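Local atomic coordinates of putative NADPH:quinone oxidoreductase (Ralstonia eutropha, PDB entry 3IUP), a protein that binds NADPH and probably uses it to reduce quinones, as expected of a medium-chain dehydrogenase/reductase of the quinone oxidoreductase type. Residues 10-15 with 85-90; 33-38 with 100-105; 184-189 with 210-215. One frame throughout, in Å; residues are numbered along the deposited sequence. Where two conformers were deposited one is given.

Interaction 1 of 3, residues 10-15 with 85-90; sequences SRIKSS and AGRLDA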
loop_
_atom_site.group_PDB
_atom_site.type_symbol
_atom_site.label_atom_id
_atom_site.label_comp_id
_atom_site.label_asym_id
_atom_site.label_seq_id
_atom_site.Cartn_x
_atom_site.Cartn_y
_atom_site.Cartn_z
ATOM N N SER A 10 24.899 -0.346 22.397
ATOM C CA SER A 10 24.197 0.899 22.105
ATOM C C SER A 10 23.084 1.087 23.150
ATOM O O SER A 10 22.152 0.319 23.214
ATOM C CB SER A 10 23.584 0.851 20.719
ATOM O OG SER A 10 22.822 2.030 20.460
ATOM N N ARG A 11 23.172 2.148 23.935
ATOM C CA ARG A 11 22.202 2.379 25.000
ATOM C C ARG A 11 21.509 3.725 24.825
ATOM O O ARG A 11 22.142 4.777 24.882
ATOM C CB ARG A 11 22.915 2.312 26.348
ATOM C CG ARG A 11 21.986 2.073 27.493
ATOM C CD ARG A 11 22.664 1.544 28.747
ATOM N NE ARG A 11 21.660 1.651 29.774
ATOM C CZ ARG A 11 21.656 2.583 30.720
ATOM N NH1 ARG A 11 22.693 3.419 30.864
ATOM N NH2 ARG A 11 20.644 2.630 31.553
ATOM N N ILE A 12 20.199 3.691 24.597
ATOM C CA ILE A 12 19.412 4.955 24.642
ATOM C C ILE A 12 18.722 5.009 25.991
ATOM O O ILE A 12 17.913 4.134 26.338
ATOM C CB ILE A 12 18.416 5.109 23.486
ATOM C CG1 ILE A 12 19.197 5.166 22.179
ATOM C CG2 ILE A 12 17.530 6.408 23.724
ATOM C CD1 ILE A 12 18.377 5.205 21.014
ATOM N N LYS A 13 19.028 6.057 26.730
ATOM C CA LYS A 13 18.584 6.208 28.097
ATOM C C LYS A 13 17.341 7.085 28.169
ATOM O O LYS A 13 17.041 7.884 27.260
ATOM C CB LYS A 13 19.705 6.800 28.922
ATOM C CG LYS A 13 20.989 6.078 28.738
ATOM C CD LYS A 13 22.135 6.726 29.413
ATOM C CE LYS A 13 23.431 6.075 28.972
ATOM N NZ LYS A 13 24.568 6.628 29.729
ATOM N N SER A 14 16.611 6.933 29.265
ATOM C CA SER A 14 15.402 7.690 29.470
ATOM C C SER A 14 15.737 9.174 29.557
ATOM O O SER A 14 14.880 9.994 29.282
ATOM C CB SER A 14 14.677 7.187 30.729
ATOM O OG SER A 14 13.996 5.995 30.362
ATOM N N SER A 15 16.972 9.492 29.935
ATOM C CA SER A 15 17.489 10.869 29.928
ATOM C C SER A 15 17.564 11.548 28.540
ATOM O O SER A 15 17.806 12.764 28.480
ATOM C CB SER A 15 18.880 10.876 30.540
ATOM O OG SER A 15 19.839 10.255 29.700
ATOM N N ALA A 85 10.774 4.226 22.691
ATOM C CA ALA A 85 10.192 3.742 23.942
ATOM C C ALA A 85 10.563 2.283 24.267
ATOM O O ALA A 85 10.936 1.983 25.388
ATOM C CB ALA A 85 8.670 3.889 23.904
ATOM N N GLY A 86 10.460 1.397 23.282
ATOM C CA GLY A 86 10.712 -0.036 23.471
ATOM C C GLY A 86 12.139 -0.410 23.919
ATOM O O GLY A 86 12.351 -1.515 24.459
ATOM N N ARG A 87 13.106 0.488 23.720
ATOM C CA ARG A 87 14.503 0.177 24.028
ATOM C C ARG A 87 15.106 1.074 25.101
ATOM O O ARG A 87 16.309 1.024 25.349
ATOM C CB ARG A 87 15.378 0.213 22.765
ATOM C CG ARG A 87 15.469 1.560 22.077
ATOM C CD ARG A 87 16.441 1.500 20.936
ATOM N NE ARG A 87 17.813 1.383 21.409
ATOM C CZ ARG A 87 18.883 1.508 20.645
ATOM N NH1 ARG A 87 18.747 1.749 19.340
ATOM N NH2 ARG A 87 20.088 1.363 21.160
ATOM N N LEU A 88 14.290 1.915 25.721
ATOM C CA LEU A 88 14.815 2.864 26.702
ATOM C C LEU A 88 15.473 2.089 27.843
ATOM O O LEU A 88 14.883 1.139 28.392
ATOM C CB LEU A 88 13.751 3.834 27.226
ATOM C CG LEU A 88 13.163 4.829 26.201
ATOM C CD1 LEU A 88 12.053 5.688 26.811
ATOM C CD2 LEU A 88 14.294 5.676 25.568
ATOM N N ASP A 89 16.682 2.522 28.190
ATOM C CA ASP A 89 17.462 1.985 29.298
ATOM C C ASP A 89 17.919 0.542 29.060
ATOM O O ASP A 89 18.340 -0.136 30.000
ATOM C CB ASP A 89 16.698 2.152 30.617
ATOM C CG ASP A 89 16.276 3.618 30.827
ATOM O OD1 ASP A 89 17.162 4.493 30.630
ATOM O OD2 ASP A 89 15.104 3.881 31.155
ATOM N N ALA A 90 17.839 0.094 27.819
ATOM C CA ALA A 90 18.322 -1.250 27.451
ATOM C C ALA A 90 19.704 -1.146 26.826
ATOM O O ALA A 90 19.948 -0.303 25.948
ATOM C CB ALA A 90 17.348 -1.946 26.474
HETATM O O HOH W 1 18.709 1.279 24.228
#
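Arg87 and Ser10 meet through the guanidinium: NH2 of Arg87 gives a hydrogen bond to OG of Ser10 at 2.9 Å, with the oxygen 12° out of the guanidinium plane, and a weak, bent one to O of the same residue. Ser10 OG is also hydrogen-bonded to Leu52 O. Followed outward, the Arg87 side chain starts from a CB directed at residues 10-15, with CG lodged between the backbone N and the carbonyl carbon (chi1 63°). The chain runs straight at chi2 and bends at chi3, so that from CD onward it passes along Ile12. CD and NE graze Ile12 CD1, and CZ of Arg87 lies 3.7 Å from Ile12 CD1, a methyl that sits over the centre of one guanidinium face. Arg87 NE gives its hydrogen to a water at 3.0 Å; this water also accepts from Ile12 N and donates to the carbonyl oxygens of Arg87 and Ala90, so four bonds fix it between the two backbones. At the tip, NH1, still beside Ile12 CD1, is hydrogen-bonded to Leu51 O.

Beyond the water, the type II turn from Arg87 to Ala90 presents Asp89 N to Ile12 O (2.7 Å). The Asp89 carboxylate holds Ser14 through the syn sides of both oxygens, though both donors stand well out of its plane: Asp89 OD1 takes Ser14 N at 2.8 Å, and Asp89 OD2 accepts from Ser14 OG at 2.5 Å. On the apolar side, Ile12 CG2 touches Leu88 CD2 at 3.8 Å.

The contact joins the end of strand 4-12 to the turn that links helix 78-84 with the edge strand 90-93. Strand 17-26 lies beside Ser10 and Ile12 through Leu18, helix 78-84 meets Ile12 through Met84 and Leu88 through Met81, and Tyr272 of the second subunit packs on Arg87.

Interaction 2 of 3, residues 33-38 with 100-105; sequences DEVLIR and GVVVEA
Strands 34-38 and 100-105 run antiparallel, their short axes 4.4 Å apart at closest approach and 135° apart in direction. Arg38 and Val101 form a hydrogen-bonded pair, with N of Arg38 2.8 Å from O of Val101 and a longer return bond. Ile37 with Val102 and Val35 with Ala105 are non-hydrogen-bonded pairs. Between them the register slips by one: Leu36 O accepts Val103 N at 2.9 Å and Glu104 N only weakly at 3.4 Å, while Leu36 N reaches Glu104 O almost linearly (173°). Val103 and Glu104 therefore both face Leu36, a classic beta bulge.

On the face carrying Val35, Ile37 and Val102, Val35 CB meets Val102 CG1 at 3.8 Å. On the other, Leu36 and Glu104 lie side by side; with Leu36 CG anti to the backbone N (chi1 -172°), CD2 of Leu36 rests against the Glu104 carboxylate, 3.7 Å from OE2, whose partner oxygen OE1 is hydrogen-bonded to His29 ND1. Arg38 bends at chi3, bringing NH1 to 3.5 Å from Val103 CG1 and NH2 over to Glu40 in a salt bridge.

Strand 130-134 pairs with the other side of strand 34-43, and strand 118-121 with strand 98-105. This curled, largely antiparallel sheet is consistent with the GroES-like domain of the alcohol dehydrogenase family, and the bulge is a local feature of it.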
loop_
_atom_site.group_PDB
_atom_site.type_symbol
_atom_site.label_atom_id
_atom_site.label_comp_id
_atom_site.label_asym_id
_atom_site.label_seq_id
_atom_site.Cartn_x
_atom_site.Cartn_y
_atom_site.Cartn_z
ATOM N N ASP A 33 24.266 -27.905 21.874
ATOM C CA ASP A 33 23.853 -27.556 20.533
ATOM C C ASP A 33 24.447 -26.242 20.061
ATOM O O ASP A 33 24.032 -25.724 19.044
ATOM C CB ASP A 33 22.319 -27.500 20.446
ATOM C CG ASP A 33 21.684 -28.794 20.904
ATOM O OD1 ASP A 33 22.200 -29.871 20.485
ATOM O OD2 ASP A 33 20.743 -28.728 21.736
ATOM N N GLU A 34 25.444 -25.731 20.778
ATOM C CA GLU A 34 26.027 -24.415 20.448
ATOM C C GLU A 34 27.492 -24.492 19.984
ATOM O O GLU A 34 28.216 -25.463 20.248
ATOM C CB GLU A 34 25.968 -23.475 21.660
ATOM C CG GLU A 34 24.568 -23.041 22.085
ATOM C CD GLU A 34 24.565 -22.277 23.408
ATOM O OE1 GLU A 34 25.346 -22.605 24.350
ATOM O OE2 GLU A 34 23.789 -21.296 23.483
ATOM N N VAL A 35 27.920 -23.412 19.348
ATOM C CA VAL A 35 29.341 -23.230 18.993
ATOM C C VAL A 35 29.770 -21.829 19.388
ATOM O O VAL A 35 28.933 -20.932 19.491
ATOM C CB VAL A 35 29.602 -23.478 17.498
ATOM C CG1 VAL A 35 29.243 -24.975 17.127
ATOM C CG2 VAL A 35 28.833 -22.475 16.611
ATOM N N LEU A 36 31.067 -21.638 19.590
ATOM C CA LEU A 36 31.609 -20.337 19.868
ATOM C C LEU A 36 32.366 -19.909 18.648
ATOM O O LEU A 36 33.289 -20.613 18.220
ATOM C CB LEU A 36 32.556 -20.379 21.069
ATOM C CG LEU A 36 33.023 -19.003 21.566
ATOM C CD1 LEU A 36 31.842 -18.247 22.178
ATOM C CD2 LEU A 36 34.187 -19.193 22.559
ATOM N N ILE A 37 31.983 -18.750 18.091
ATOM C CA ILE A 37 32.611 -18.212 16.894
ATOM C C ILE A 37 33.473 -17.015 17.224
ATOM O O ILE A 37 33.027 -16.085 17.924
ATOM C CB ILE A 37 31.589 -17.792 15.846
ATOM C CG1 ILE A 37 30.673 -18.963 15.460
ATOM C CG2 ILE A 37 32.294 -17.189 14.637
ATOM C CD1 ILE A 37 29.392 -18.439 14.812
ATOM N N ARG A 38 34.712 -17.019 16.739
ATOM C CA ARG A 38 35.551 -15.819 16.785
ATOM C C ARG A 38 35.193 -15.005 15.536
ATOM O O ARG A 38 35.537 -15.400 14.432
ATOM C CB ARG A 38 37.050 -16.179 16.756
ATOM C CG ARG A 38 37.974 -14.945 16.916
ATOM C CD ARG A 38 39.446 -15.270 16.901
ATOM N NE ARG A 38 39.807 -15.790 15.600
ATOM C CZ ARG A 38 40.295 -17.009 15.361
ATOM N NH1 ARG A 38 40.572 -17.844 16.360
ATOM N NH2 ARG A 38 40.571 -17.366 14.123
ATOM N N GLY A 100 33.035 -15.829 10.844
ATOM C CA GLY A 100 34.259 -16.056 11.567
ATOM C C GLY A 100 34.589 -17.531 11.649
ATOM O O GLY A 100 34.084 -18.348 10.872
ATOM N N VAL A 101 35.400 -17.868 12.637
ATOM C CA VAL A 101 35.884 -19.228 12.804
ATOM C C VAL A 101 35.340 -19.853 14.093
ATOM O O VAL A 101 35.312 -19.213 15.134
ATOM C CB VAL A 101 37.399 -19.249 12.816
ATOM C CG1 VAL A 101 37.919 -20.687 13.053
ATOM C CG2 VAL A 101 37.927 -18.705 11.494
ATOM N N VAL A 102 34.904 -21.100 14.001
ATOM C CA VAL A 102 34.411 -21.830 15.159
ATOM C C VAL A 102 35.602 -22.336 15.940
ATOM O O VAL A 102 36.400 -23.130 15.422
ATOM C CB VAL A 102 33.513 -23.013 14.782
ATOM C CG1 VAL A 102 33.151 -23.817 16.050
ATOM C CG2 VAL A 102 32.216 -22.553 14.062
ATOM N N VAL A 103 35.734 -21.835 17.159
ATOM C CA VAL A 103 36.865 -22.125 18.037
ATOM C C VAL A 103 36.492 -23.011 19.219
ATOM O O VAL A 103 37.383 -23.557 19.870
ATOM C CB VAL A 103 37.493 -20.816 18.614
ATOM C CG1 VAL A 103 38.096 -19.972 17.489
ATOM C CG2 VAL A 103 36.460 -20.029 19.411
ATOM N N GLU A 104 35.206 -23.133 19.542
ATOM C CA GLU A 104 34.749 -24.129 20.524
ATOM C C GLU A 104 33.428 -24.690 20.030
ATOM O O GLU A 104 32.620 -23.979 19.441
ATOM C CB GLU A 104 34.518 -23.527 21.905
ATOM C CG GLU A 104 35.766 -23.064 22.641
ATOM C CD GLU A 104 35.479 -22.505 24.046
ATOM O OE1 GLU A 104 34.545 -22.971 24.741
ATOM O OE2 GLU A 104 36.229 -21.602 24.461
ATOM N N ALA A 105 33.183 -25.949 20.333
ATOM C CA ALA A 105 31.946 -26.614 19.929
ATOM C C ALA A 105 31.377 -27.428 21.098
ATOM O O ALA A 105 32.112 -28.094 21.840
ATOM C CB ALA A 105 32.188 -27.509 18.714
#

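Interaction 3 of 3, residues 184-189 with 210-215; sequences LGQMLN and DLLKAQ. With NDP (NADPH dihydro-nicotinamide-adenine-dinucleotide phosphate), chain C.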
loop_
_atom_site.group_PDB
_atom_site.type_symbol
_atom_site.label_atom_id
_atom_site.label_comp_id
_atom_site.label_asym_id
_atom_site.label_seq_id
_atom_site.Cartn_x
_atom_site.Cartn_y
_atom_site.Cartn_z
ATOM N N LEU A 184 23.260 -4.221 -2.550
ATOM C CA LEU A 184 22.174 -5.162 -2.837
ATOM C C LEU A 184 21.704 -5.071 -4.299
ATOM O O LEU A 184 21.484 -6.075 -4.967
ATOM C CB LEU A 184 20.985 -4.889 -1.875
ATOM C CG LEU A 184 19.840 -5.906 -1.876
ATOM C CD1 LEU A 184 18.985 -5.705 -0.652
ATOM C CD2 LEU A 184 19.003 -5.772 -3.144
ATOM N N GLY A 185 21.602 -3.852 -4.787
ATOM C CA GLY A 185 21.223 -3.608 -6.166
ATOM C C GLY A 185 22.165 -4.197 -7.170
ATOM O O GLY A 185 21.744 -4.721 -8.229
ATOM N N GLN A 186 23.452 -4.111 -6.886
ATOM C CA GLN A 186 24.428 -4.712 -7.760
ATOM C C GLN A 186 24.240 -6.239 -7.808
ATOM O O GLN A 186 24.362 -6.814 -8.864
ATOM C CB GLN A 186 25.853 -4.325 -7.362
ATOM C CG GLN A 186 26.116 -2.859 -7.529
ATOM C CD GLN A 186 27.458 -2.404 -6.994
ATOM O OE1 GLN A 186 28.461 -2.957 -7.376
ATOM N NE2 GLN A 186 27.477 -1.362 -6.116
HETATM N N MSE A 187 23.891 -6.851 -6.666
HETATM C CA MSE A 187 23.624 -8.275 -6.627
HETATM C C MSE A 187 22.388 -8.589 -7.390
HETATM O O MSE A 187 22.370 -9.551 -8.124
HETATM C CB MSE A 187 23.468 -8.815 -5.179
HETATM C CG MSE A 187 24.607 -8.599 -4.350
HETATM SE SE MSE A 187 24.105 -9.255 -2.575
HETATM C CE MSE A 187 25.808 -8.786 -1.748
ATOM N N LEU A 188 21.329 -7.800 -7.192
ATOM C CA LEU A 188 20.072 -8.074 -7.869
ATOM C C LEU A 188 20.236 -8.031 -9.380
ATOM O O LEU A 188 19.747 -8.884 -10.117
ATOM C CB LEU A 188 18.991 -7.109 -7.389
ATOM C CG LEU A 188 17.677 -7.294 -8.158
ATOM C CD1 LEU A 188 17.036 -8.692 -7.825
ATOM C CD2 LEU A 188 16.744 -6.098 -7.793
ATOM N N ASN A 189 20.990 -7.049 -9.852
ATOM C CA ASN A 189 21.243 -6.959 -11.279
ATOM C C ASN A 189 21.986 -8.208 -11.783
ATOM O O ASN A 189 21.651 -8.739 -12.817
ATOM C CB ASN A 189 22.030 -5.706 -11.596
ATOM C CG ASN A 189 22.315 -5.580 -13.069
ATOM O OD1 ASN A 189 21.391 -5.484 -13.874
ATOM N ND2 ASN A 189 23.596 -5.557 -13.423
ATOM N N ASP A 210 26.246 4.757 -14.782
ATOM C CA ASP A 210 27.468 4.299 -15.428
ATOM C C ASP A 210 27.961 2.976 -14.795
ATOM O O ASP A 210 28.334 2.055 -15.515
ATOM C CB ASP A 210 28.574 5.352 -15.281
ATOM C CG ASP A 210 28.187 6.716 -15.891
ATOM O OD1 ASP A 210 27.269 6.749 -16.743
ATOM O OD2 ASP A 210 28.819 7.750 -15.510
ATOM N N LEU A 211 27.997 2.953 -13.460
ATOM C CA LEU A 211 28.427 1.769 -12.704
ATOM C C LEU A 211 27.609 0.553 -13.102
ATOM O O LEU A 211 28.152 -0.481 -13.435
ATOM C CB LEU A 211 28.309 2.011 -11.194
ATOM C CG LEU A 211 28.685 0.821 -10.309
ATOM C CD1 LEU A 211 30.145 0.412 -10.594
ATOM C CD2 LEU A 211 28.416 1.105 -8.782
ATOM N N LEU A 212 26.283 0.672 -13.057
ATOM C CA LEU A 212 25.454 -0.482 -13.367
ATOM C C LEU A 212 25.558 -0.918 -14.836
ATOM O O LEU A 212 25.552 -2.101 -15.148
ATOM C CB LEU A 212 24.001 -0.183 -13.006
ATOM C CG LEU A 212 23.664 -0.212 -11.514
ATOM C CD1 LEU A 212 22.207 0.233 -11.292
ATOM C CD2 LEU A 212 23.917 -1.636 -10.892
ATOM N N LYS A 213 25.624 0.049 -15.748
ATOM C CA LYS A 213 25.773 -0.285 -17.164
ATOM C C LYS A 213 27.076 -1.036 -17.404
ATOM O O LYS A 213 27.104 -1.939 -18.222
ATOM C CB LYS A 213 25.670 0.959 -18.067
ATOM C CG LYS A 213 24.336 1.624 -18.083
ATOM C CD LYS A 213 23.210 0.726 -18.577
ATOM C CE LYS A 213 23.373 0.310 -20.004
ATOM N NZ LYS A 213 22.122 -0.329 -20.551
ATOM N N ALA A 214 28.123 -0.659 -16.685
ATOM C CA ALA A 214 29.435 -1.318 -16.776
ATOM C C ALA A 214 29.350 -2.750 -16.251
ATOM O O ALA A 214 30.112 -3.612 -16.715
ATOM C CB ALA A 214 30.545 -0.516 -16.000
ATOM N N GLN A 215 28.406 -2.995 -15.330
ATOM C CA GLN A 215 28.134 -4.330 -14.844
ATOM C C GLN A 215 27.110 -5.121 -15.670
ATOM O O GLN A 215 26.670 -6.218 -15.271
ATOM C CB GLN A 215 27.698 -4.257 -13.377
ATOM C CG GLN A 215 28.744 -3.625 -12.457
ATOM C CD GLN A 215 28.301 -3.556 -11.014
ATOM O OE1 GLN A 215 27.084 -3.648 -10.724
ATOM N NE2 GLN A 215 29.250 -3.294 -10.106
HETATM P PA NDP C . 24.528 0.382 0.345
HETATM O O1A NDP C . 25.424 -0.521 -0.346
HETATM O O2A NDP C . 25.031 1.155 1.503
HETATM O O5B NDP C . 24.013 1.429 -0.829
HETATM C C5B NDP C . 23.026 2.390 -0.437
HETATM C C4B NDP C . 22.545 3.103 -1.664
HETATM O O4B NDP C . 21.563 3.992 -1.219
HETATM C C3B NDP C . 23.649 3.909 -2.368
HETATM O O3B NDP C . 23.709 3.726 -3.767
HETATM C C2B NDP C . 23.246 5.375 -2.094
HETATM O O2B NDP C . 23.540 6.274 -3.163
HETATM C C1B NDP C . 21.741 5.231 -1.915
HETATM N N9A NDP C . 21.148 6.286 -1.083
HETATM C C8A NDP C . 21.596 6.655 0.169
HETATM N N7A NDP C . 20.766 7.589 0.666
HETATM C C5A NDP C . 19.762 7.823 -0.255
HETATM C C6A NDP C . 18.641 8.676 -0.298
HETATM N N6A NDP C . 18.360 9.582 0.656
HETATM N N1A NDP C . 17.819 8.647 -1.406
HETATM C C2A NDP C . 18.084 7.840 -2.468
HETATM N N3A NDP C . 19.179 7.008 -2.422
HETATM C C4A NDP C . 20.001 6.998 -1.346
HETATM O O3 NDP C . 23.165 -0.295 0.891
HETATM P PN NDP C . 22.835 -1.820 0.936
HETATM O O1N NDP C . 22.983 -2.493 -0.331
HETATM O O2N NDP C . 23.478 -2.496 2.114
HETATM O O5D NDP C . 21.242 -1.735 1.268
HETATM C C5D NDP C . 20.335 -1.307 0.240
HETATM C C4D NDP C . 18.961 -1.047 0.847
HETATM O O4D NDP C . 18.356 -2.338 1.075
HETATM C C3D NDP C . 18.941 -0.277 2.183
HETATM O O3D NDP C . 17.848 0.617 2.247
HETATM C C2D NDP C . 18.723 -1.402 3.181
HETATM O O2D NDP C . 18.170 -1.017 4.431
HETATM C C1D NDP C . 17.759 -2.270 2.368
HETATM N N1N NDP C . 17.583 -3.634 2.916
HETATM C C2N NDP C . 16.359 -3.921 3.423
HETATM C C3N NDP C . 16.084 -5.145 3.974
HETATM C C7N NDP C . 14.674 -5.493 4.410
HETATM O O7N NDP C . 14.518 -6.708 5.070
HETATM N N7N NDP C . 13.606 -4.705 4.226
HETATM C C4N NDP C . 17.031 -6.264 3.772
HETATM C C5N NDP C . 18.355 -5.849 3.180
HETATM C C6N NDP C . 18.575 -4.541 2.765
HETATM P P2B NDP C . 24.306 7.701 -2.887
HETATM O O1X NDP C . 25.796 7.460 -3.165
HETATM O O2X NDP C . 24.098 8.217 -1.466
HETATM O O3X NDP C . 23.674 8.654 -3.914
HETATM O O HOH W 2 25.472 -5.616 -11.218
#
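Gln186 and Gln215 join two helices of the Rossmann-type NADPH domain, in which helix 183-195 follows strand 175-177 and helix 206-214 follows strand 199-203 of the parallel sheet. The segment axes come no nearer than 10.9 Å, at 31° to each other, so side chains bridge the gap.

The close-fitting part is the amide pair. Gln215 NE2 gives Gln186 OE1 a nearly straight bond of 2.9 Å (177°); the oxygen lies in the plane of the Gln215 amide, but the donor stands above the Gln186 carbonyl plane. The Gln186 amide is also held through NE2, which bonds Ala181 O.

Packing is looser toward Leu212, whose CD2 is 4.2 Å from Gln186 CG, and at Asn189, whose ND2 stays a long 3.6 Å from Gln215 O. Swung away from its own backbone N (chi1 180°), the Asn189 amide directs ND2 to a water that completes the link, donating to Gln186 O and to Gln215 OE1.

At the start of the first segment the cofactor is met directly: Leu184 N bonds pyrophosphate oxygen O1N of NADPH at 2.8 Å, and Leu184 CD1 lies 3.6 Å from nicotinamide C6N.

The three contacts are separate. Interactions 1 and 2 have centres 31 Å apart and nearest atoms about 18 Å apart, yet their segments alternate along the chain, so the two closures interlock in sequence. Interaction 3 comes after both, with its nearest atoms about 21 Å from interaction 1 and about 16 Å from interaction 2; interactions 1 and 3 lie on opposite sides of the chain's centre. Among the three, interaction 3 holds the cofactor link, through Leu184, while Arg204, Lys205 and Lys368 also bond NADPH. Interaction 1 joins a strand end to a turn, whereas interaction 2 pairs two strands.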